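Local coordinates for protein kynurenine formamidase (Bacillus anthracis, PDB 4CO9) that hydrolyses N-formyl-L-kynurenine to L-kynurenine and formate with two zinc ions per subunit, the second step of tryptophan breakdown through the kynurenine pathway, at residues H181-P193 / A199-I211. Sequence-based numbering, arbitrary orientation. Where two conformers were deposited one is given.
Sequences HVADGDYELIALP and ADGSPVRAVIRPI
Ile208 lays its CD1 methyl over one face of the Tyr187 ring, 3.8 Å from the ring centroid and 20° off the normal, a CH-pi contact. The same methyl meets Val182 CG1 tip to tip at 4.0 Å. With CG1 set between backbone N and carbonyl carbon (chi1 57°), Ile208 turns CD1 to the tyrosine and CG2 to Leu189 CD1, 3.7 Å away. Tyr187 is held from its far end as well, its OH donating to Ala183 O at 2.6 Å; Ile84 and Ile9 of the flanking strands close this buried core. Ile190 and Val207 lie side by side on the opposite face of the sheet from Leu189 and Ile208, Ile190 CB 3.8 Å from Val207 CG2. Paired backbone bonds join Glu188 with Arg209 and Ile190 with Val207. Beyond them the strands part, and two waters take over, one bridging Leu192 O to Arg205 N, the other Leu192 N to Arg205 O. The solvent side lies at the C-terminus: Ile211 N reaches Asp186 O at 3.2 Å from above the carbonyl plane, while the Asp186 carboxylate turns to Arg83. Glu188 and Arg209 share a partly exposed face. Arg205 bonds Pro193 O of the second subunit. This antiparallel pair, flanked by 81-86 and 9-10, belongs to the cyclase fold's mixed sheet; between its strands the chain passes through edge strand 201-203, bringing Pro203 about 5 Å from zinc ligand His56, side chain to side chain.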
ATOM      1  N   HIS C 181      12.470 -16.701   0.694  1.00 18.14           N
ATOM      2  CA  HIS C 181      13.593 -16.178  -0.068  1.00 17.63           C
ATOM      3  C   HIS C 181      14.453 -15.178   0.718  1.00 17.18           C
ATOM      4  O   HIS C 181      15.349 -14.582   0.157  1.00 17.08           O
ATOM      5  CB  HIS C 181      13.116 -15.545  -1.376  1.00 17.39           C
ATOM      6  CG  HIS C 181      12.221 -14.356  -1.190  1.00 17.58           C
ATOM      7  ND1 HIS C 181      10.916 -14.466  -0.760  1.00 17.58           N
ATOM      8  CD2 HIS C 181      12.443 -13.033  -1.380  1.00 16.96           C
ATOM      9  CE1 HIS C 181      10.378 -13.265  -0.671  1.00 17.15           C
ATOM     10  NE2 HIS C 181      11.279 -12.376  -1.051  1.00 16.79           N
ATOM     11  N   VAL C 182      14.188 -14.997   2.008  1.00 17.25           N
ATOM     12  CA  VAL C 182      14.964 -14.066   2.811  1.00 16.99           C
ATOM     13  C   VAL C 182      15.554 -14.746   4.041  1.00 16.34           C
ATOM     14  O   VAL C 182      14.953 -15.632   4.652  1.00 16.38           O
ATOM     15  CB  VAL C 182      14.144 -12.815   3.225  1.00 17.61           C
ATOM     16  CG1 VAL C 182      13.487 -12.187   2.009  1.00 18.44           C
ATOM     17  CG2 VAL C 182      13.109 -13.151   4.278  1.00 17.55           C
ATOM     18  N   ALA C 183      16.740 -14.295   4.409  1.00 16.85           N
ATOM     19  CA  ALA C 183      17.458 -14.862   5.534  1.00 16.98           C
ATOM     20  C   ALA C 183      16.963 -14.261   6.832  1.00 17.41           C
ATOM     21  O   ALA C 183      16.418 -13.139   6.858  1.00 16.10           O
ATOM     22  CB  ALA C 183      18.951 -14.603   5.368  1.00 17.56           C
ATOM     23  N   ASP C 184      17.183 -14.989   7.926  1.00 18.00           N
ATOM     24  CA  ASP C 184      16.926 -14.462   9.256  1.00 18.73           C
ATOM     25  C   ASP C 184      17.775 -13.235   9.499  1.00 18.11           C
ATOM     26  O   ASP C 184      18.854 -13.093   8.923  1.00 18.98           O
ATOM     27  CB  ASP C 184      17.267 -15.492  10.333  1.00 19.68           C
ATOM     28  CG  ASP C 184      16.348 -16.686  10.324  1.00 20.92           C
ATOM     29  OD1 ASP C 184      15.232 -16.615   9.775  1.00 23.16           O
ATOM     30  OD2 ASP C 184      16.724 -17.704  10.937  1.00 23.20           O
ATOM     31  N   GLY C 185      17.314 -12.356  10.374  1.00 16.95           N
ATOM     32  CA  GLY C 185      18.121 -11.224  10.773  1.00 16.70           C
ATOM     33  C   GLY C 185      17.354  -9.930  10.832  1.00 17.08           C
ATOM     34  O   GLY C 185      16.121  -9.919  10.952  1.00 16.08           O
ATOM     35  N   ASP C 186      18.103  -8.837  10.728  1.00 16.69           N
ATOM     36  CA  ASP C 186      17.578  -7.513  10.923  1.00 17.30           C
ATOM     37  C   ASP C 186      17.385  -6.776   9.616  1.00 16.36           C
ATOM     38  O   ASP C 186      18.248  -6.792   8.737  1.00 16.26           O
ATOM     39  CB  ASP C 186      18.491  -6.712  11.839  1.00 18.59           C
ATOM     40  CG  ASP C 186      18.364  -7.141  13.284  1.00 20.31           C
ATOM     41  OD1 ASP C 186      17.266  -7.590  13.704  1.00 21.88           O
ATOM     42  OD2 ASP C 186      19.356  -7.012  14.002  1.00 22.41           O
ATOM     43  N   TYR C 187      16.238  -6.119   9.514  1.00 14.76           N
ATOM     44  CA  TYR C 187      15.864  -5.404   8.326  1.00 14.16           C
ATOM     45  C   TYR C 187      15.121  -4.153   8.725  1.00 13.66           C
ATOM     46  O   TYR C 187      14.759  -3.971   9.893  1.00 14.00           O
ATOM     47  CB  TYR C 187      14.924  -6.258   7.481  1.00 13.61           C
ATOM     48  CG  TYR C 187      15.504  -7.537   6.960  1.00 13.62           C
ATOM     49  CD1 TYR C 187      15.572  -8.679   7.764  1.00 13.64           C
ATOM     50  CD2 TYR C 187      15.947  -7.632   5.648  1.00 13.27           C
ATOM     51  CE1 TYR C 187      16.081  -9.863   7.267  1.00 13.75           C
ATOM     52  CE2 TYR C 187      16.466  -8.802   5.149  1.00 13.35           C
ATOM     53  CZ  TYR C 187      16.525  -9.916   5.952  1.00 13.63           C
ATOM     54  OH  TYR C 187      17.061 -11.070   5.440  1.00 13.51           O
ATOM     55  N   GLU C 188      14.889  -3.292   7.746  1.00 13.42           N
ATOM     56  CA  GLU C 188      13.867  -2.271   7.852  1.00 13.55           C
ATOM     57  C   GLU C 188      12.648  -2.798   7.109  1.00 12.43           C
ATOM     58  O   GLU C 188      12.785  -3.363   6.027  1.00 12.26           O
ATOM     59  CB  GLU C 188      14.363  -0.950   7.265  0.50 14.33           C
ATOM     60  CG  GLU C 188      15.408  -0.268   8.149  0.50 15.18           C
ATOM     61  CD  GLU C 188      14.805   0.635   9.200  0.50 15.68           C
ATOM     62  OE1 GLU C 188      13.586   0.605   9.366  0.50 15.95           O
ATOM     63  OE2 GLU C 188      15.551   1.340   9.908  0.50 17.30           O
ATOM     64  N   LEU C 189      11.475  -2.672   7.724  1.00 11.14           N
ATOM     65  CA  LEU C 189      10.210  -3.150   7.140  1.00 10.69           C
ATOM     66  C   LEU C 189       9.357  -1.958   6.735  1.00  9.75           C
ATOM     67  O   LEU C 189       9.342  -0.940   7.418  1.00  9.39           O
ATOM     68  CB  LEU C 189       9.415  -3.971   8.162  1.00 10.76           C
ATOM     69  CG  LEU C 189       7.984  -4.415   7.815  1.00 11.05           C
ATOM     70  CD1 LEU C 189       7.949  -5.388   6.647  1.00 11.03           C
ATOM     71  CD2 LEU C 189       7.330  -5.054   9.038  1.00 11.48           C
ATOM     72  N   ILE C 190       8.659  -2.101   5.614  1.00  9.43           N
ATOM     73  CA  ILE C 190       7.546  -1.225   5.256  1.00  8.96           C
ATOM     74  C   ILE C 190       6.350  -2.122   4.950  1.00  8.67           C
ATOM     75  O   ILE C 190       6.443  -3.034   4.121  1.00  8.30           O
ATOM     76  CB  ILE C 190       7.847  -0.381   4.009  1.00  9.37           C
ATOM     77  CG1 ILE C 190       9.106   0.480   4.229  1.00  9.68           C
ATOM     78  CG2 ILE C 190       6.651   0.503   3.668  1.00  9.29           C
ATOM     79  CD1 ILE C 190       9.636   1.101   2.957  1.00  9.93           C
ATOM     80  N   ALA C 191       5.222  -1.852   5.597  1.00  8.26           N
ATOM     81  CA  ALA C 191       4.001  -2.620   5.350  1.00  8.34           C
ATOM     82  C   ALA C 191       2.755  -1.792   5.661  1.00  8.09           C
ATOM     83  O   ALA C 191       2.001  -2.098   6.579  1.00  8.05           O
ATOM     84  CB  ALA C 191       4.021  -3.901   6.159  1.00  8.25           C
ATOM     85  N   LEU C 192       2.553  -0.729   4.886  1.00  7.93           N
ATOM     86  CA  LEU C 192       1.593   0.309   5.241  1.00  8.07           C
ATOM     87  C   LEU C 192       0.180  -0.007   4.768  1.00  7.89           C
ATOM     88  O   LEU C 192      -0.015  -0.346   3.603  1.00  8.00           O
ATOM     89  CB  LEU C 192       2.017   1.651   4.633  1.00  8.31           C
ATOM     90  CG  LEU C 192       3.160   2.381   5.340  1.00  8.52           C
ATOM     91  CD1 LEU C 192       3.851   3.325   4.375  1.00  8.51           C
ATOM     92  CD2 LEU C 192       2.639   3.137   6.552  1.00  8.71           C
ATOM     93  N   PRO C 193      -0.816   0.140   5.656  1.00  7.80           N
ATOM     94  CA  PRO C 193      -2.199   0.010   5.181  1.00  7.75           C
ATOM     95  C   PRO C 193      -2.602   1.184   4.312  1.00  7.52           C
ATOM     96  O   PRO C 193      -2.096   2.299   4.496  1.00  7.25           O
ATOM     97  CB  PRO C 193      -3.039   0.017   6.456  1.00  7.82           C
ATOM     98  CG  PRO C 193      -2.167   0.521   7.545  1.00  7.86           C
ATOM     99  CD  PRO C 193      -0.732   0.453   7.094  1.00  7.88           C
ATOM    100  N   ALA C 199     -12.475   0.464   7.217  1.00  9.37           N
ATOM    101  CA  ALA C 199     -12.194  -0.937   6.964  1.00  9.00           C
ATOM    102  C   ALA C 199     -11.663  -1.725   8.159  1.00  8.82           C
ATOM    103  O   ALA C 199     -11.104  -1.162   9.102  1.00  8.20           O
ATOM    104  CB  ALA C 199     -11.245  -1.078   5.763  1.00  9.27           C
ATOM    105  N   ASP C 200     -11.818  -3.041   8.034  1.00  8.46           N
ATOM    106  CA  ASP C 200     -11.419  -4.031   8.991  1.00  8.24           C
ATOM    107  C   ASP C 200      -9.979  -4.486   8.782  1.00  8.07           C
ATOM    108  O   ASP C 200      -9.490  -5.329   9.528  1.00  8.22           O
ATOM    109  CB  ASP C 200     -12.352  -5.248   8.889  1.00  8.47           C
ATOM    110  CG  ASP C 200     -12.443  -5.822   7.459  1.00  8.75           C
ATOM    111  OD1 ASP C 200     -12.852  -5.094   6.527  1.00  8.63           O
ATOM    112  OD2 ASP C 200     -12.134  -7.012   7.287  1.00  9.13           O
ATOM    113  N   GLY C 201      -9.300  -3.934   7.779  1.00  7.85           N
ATOM    114  CA  GLY C 201      -7.912  -4.296   7.474  1.00  7.50           C
ATOM    115  C   GLY C 201      -7.561  -3.731   6.113  1.00  7.43           C
ATOM    116  O   GLY C 201      -8.367  -3.002   5.526  1.00  7.34           O
ATOM    117  N   SER C 202      -6.368  -4.031   5.621  1.00  7.23           N
ATOM    118  CA  SER C 202      -5.950  -3.517   4.321  1.00  7.16           C
ATOM    119  C   SER C 202      -4.921  -4.412   3.692  1.00  7.10           C
ATOM    120  O   SER C 202      -4.008  -4.864   4.369  1.00  7.12           O
ATOM    121  CB  SER C 202      -5.330  -2.131   4.455  1.00  7.23           C
ATOM    122  OG  SER C 202      -4.913  -1.639   3.194  1.00  7.02           O
ATOM    123  N   PRO C 203      -5.048  -4.672   2.380  1.00  7.04           N
ATOM    124  CA  PRO C 203      -3.864  -5.205   1.710  1.00  6.91           C
ATOM    125  C   PRO C 203      -2.730  -4.193   1.800  1.00  6.62           C
ATOM    126  O   PRO C 203      -2.973  -2.978   1.901  1.00  6.37           O
ATOM    127  CB  PRO C 203      -4.307  -5.388   0.245  1.00  7.17           C
ATOM    128  CG  PRO C 203      -5.539  -4.604   0.100  1.00  7.41           C
ATOM    129  CD  PRO C 203      -6.170  -4.440   1.462  1.00  7.21           C
ATOM    130  N   VAL C 204      -1.507  -4.704   1.781  1.00  6.61           N
ATOM    131  CA  VAL C 204      -0.313  -3.877   1.859  1.00  6.64           C
ATOM    132  C   VAL C 204       0.734  -4.406   0.902  1.00  6.51           C
ATOM    133  O   VAL C 204       0.667  -5.565   0.462  1.00  6.46           O
ATOM    134  CB  VAL C 204       0.295  -3.860   3.280  1.00  6.64           C
ATOM    135  CG1 VAL C 204      -0.733  -3.410   4.304  1.00  6.73           C
ATOM    136  CG2 VAL C 204       0.877  -5.218   3.654  1.00  6.61           C
ATOM    137  N   ARG C 205       1.684  -3.542   0.553  1.00  6.57           N
ATOM    138  CA  ARG C 205       2.894  -3.996  -0.107  1.00  6.57           C
ATOM    139  C   ARG C 205       3.962  -4.039   0.962  1.00  6.78           C
ATOM    140  O   ARG C 205       4.471  -2.996   1.387  1.00  6.86           O
ATOM    141  CB  ARG C 205       3.314  -3.067  -1.237  1.00  6.58           C
ATOM    142  CG  ARG C 205       4.458  -3.624  -2.087  1.00  6.56           C
ATOM    143  CD  ARG C 205       3.985  -4.818  -2.888  1.00  6.62           C
ATOM    144  NE  ARG C 205       4.991  -5.376  -3.782  1.00  6.70           N
ATOM    145  CZ  ARG C 205       5.289  -4.911  -4.991  1.00  6.74           C
ATOM    146  NH1 ARG C 205       4.710  -3.820  -5.481  1.00  6.88           N
ATOM    147  NH2 ARG C 205       6.206  -5.531  -5.707  1.00  6.82           N
ATOM    148  N   ALA C 206       4.246  -5.238   1.445  1.00  6.95           N
ATOM    149  CA  ALA C 206       5.288  -5.430   2.419  1.00  7.10           C
ATOM    150  C   ALA C 206       6.614  -5.635   1.713  1.00  7.29           C
ATOM    151  O   ALA C 206       6.737  -6.498   0.833  1.00  7.01           O
ATOM    152  CB  ALA C 206       4.969  -6.611   3.323  1.00  7.13           C
ATOM    153  N   VAL C 207       7.595  -4.820   2.095  1.00  7.54           N
ATOM    154  CA  VAL C 207       8.962  -4.946   1.612  1.00  7.88           C
ATOM    155  C   VAL C 207       9.937  -4.795   2.775  1.00  8.21           C
ATOM    156  O   VAL C 207       9.617  -4.175   3.790  1.00  7.90           O
ATOM    157  CB  VAL C 207       9.301  -3.879   0.539  1.00  7.89           C
ATOM    158  CG1 VAL C 207       8.361  -3.984  -0.643  1.00  7.91           C
ATOM    159  CG2 VAL C 207       9.243  -2.472   1.123  1.00  8.13           C
ATOM    160  N   ILE C 208      11.151  -5.313   2.590  1.00  9.09           N
ATOM    161  CA  ILE C 208      12.209  -5.206   3.601  1.00  9.85           C
ATOM    162  C   ILE C 208      13.565  -4.889   2.973  1.00 10.80           C
ATOM    163  O   ILE C 208      13.826  -5.258   1.827  1.00 10.52           O
ATOM    164  CB  ILE C 208      12.352  -6.506   4.441  1.00  9.93           C
ATOM    165  CG1 ILE C 208      12.618  -7.731   3.546  1.00 10.03           C
ATOM    166  CG2 ILE C 208      11.117  -6.701   5.301  1.00  9.98           C
ATOM    167  CD1 ILE C 208      12.870  -9.026   4.306  1.00 10.20           C
ATOM    168  N   ARG C 209      14.409  -4.210   3.746  1.00 12.00           N
ATOM    169  CA  ARG C 209      15.761  -3.898   3.342  1.00 13.59           C
ATOM    170  C   ARG C 209      16.717  -4.311   4.465  1.00 14.33           C
ATOM    171  O   ARG C 209      16.515  -3.921   5.616  1.00 13.57           O
ATOM    172  CB  ARG C 209      15.881  -2.400   3.106  1.00 14.28           C
ATOM    173  CG  ARG C 209      17.239  -1.944   2.631  1.00 15.38           C
ATOM    174  CD  ARG C 209      17.213  -0.485   2.223  1.00 15.82           C
ATOM    175  NE  ARG C 209      16.971   0.399   3.341  1.00 16.82           N
ATOM    176  CZ  ARG C 209      16.880   1.721   3.237  1.00 18.35           C
ATOM    177  NH1 ARG C 209      16.972   2.316   2.053  1.00 18.34           N
ATOM    178  NH2 ARG C 209      16.675   2.453   4.318  1.00 18.95           N
ATOM    179  N   PRO C 210      17.769  -5.078   4.132  1.00 16.56           N
ATOM    180  CA  PRO C 210      18.697  -5.524   5.185  1.00 18.15           C
ATOM    181  C   PRO C 210      19.394  -4.343   5.846  1.00 20.29           C
ATOM    182  O   PRO C 210      19.723  -3.382   5.159  1.00 19.45           O
ATOM    183  CB  PRO C 210      19.685  -6.433   4.452  1.00 18.20           C
ATOM    184  CG  PRO C 210      19.393  -6.317   3.002  1.00 17.68           C
ATOM    185  CD  PRO C 210      18.104  -5.603   2.798  1.00 16.78           C
ATOM    186  N   ILE C 211      19.569  -4.376   7.166  1.00 25.14           N
ATOM    187  CA  ILE C 211      20.197  -3.234   7.863  1.00 29.53           C
ATOM    188  C   ILE C 211      21.690  -3.132   7.550  1.00 34.05           C
ATOM    189  O   ILE C 211      22.249  -2.035   7.653  1.00 37.29           O
ATOM    190  CB  ILE C 211      20.086  -3.237   9.408  1.00 31.36           C
ATOM    191  CG1 ILE C 211      21.108  -4.197  10.058  1.00 32.03           C
ATOM    192  CG2 ILE C 211      18.664  -3.471   9.884  1.00 30.05           C
ATOM    193  CD1 ILE C 211      21.139  -5.614   9.524  1.00 32.44           C
ATOM    194  OXT ILE C 211      22.363  -4.125   7.224  1.00 39.26           O
TER
HETATM  195  O   HOH W   1       1.234  -0.789   1.334  1.00  6.12           O
HETATM  196  O   HOH W   2       3.723  -0.267   2.092  1.00  6.80           O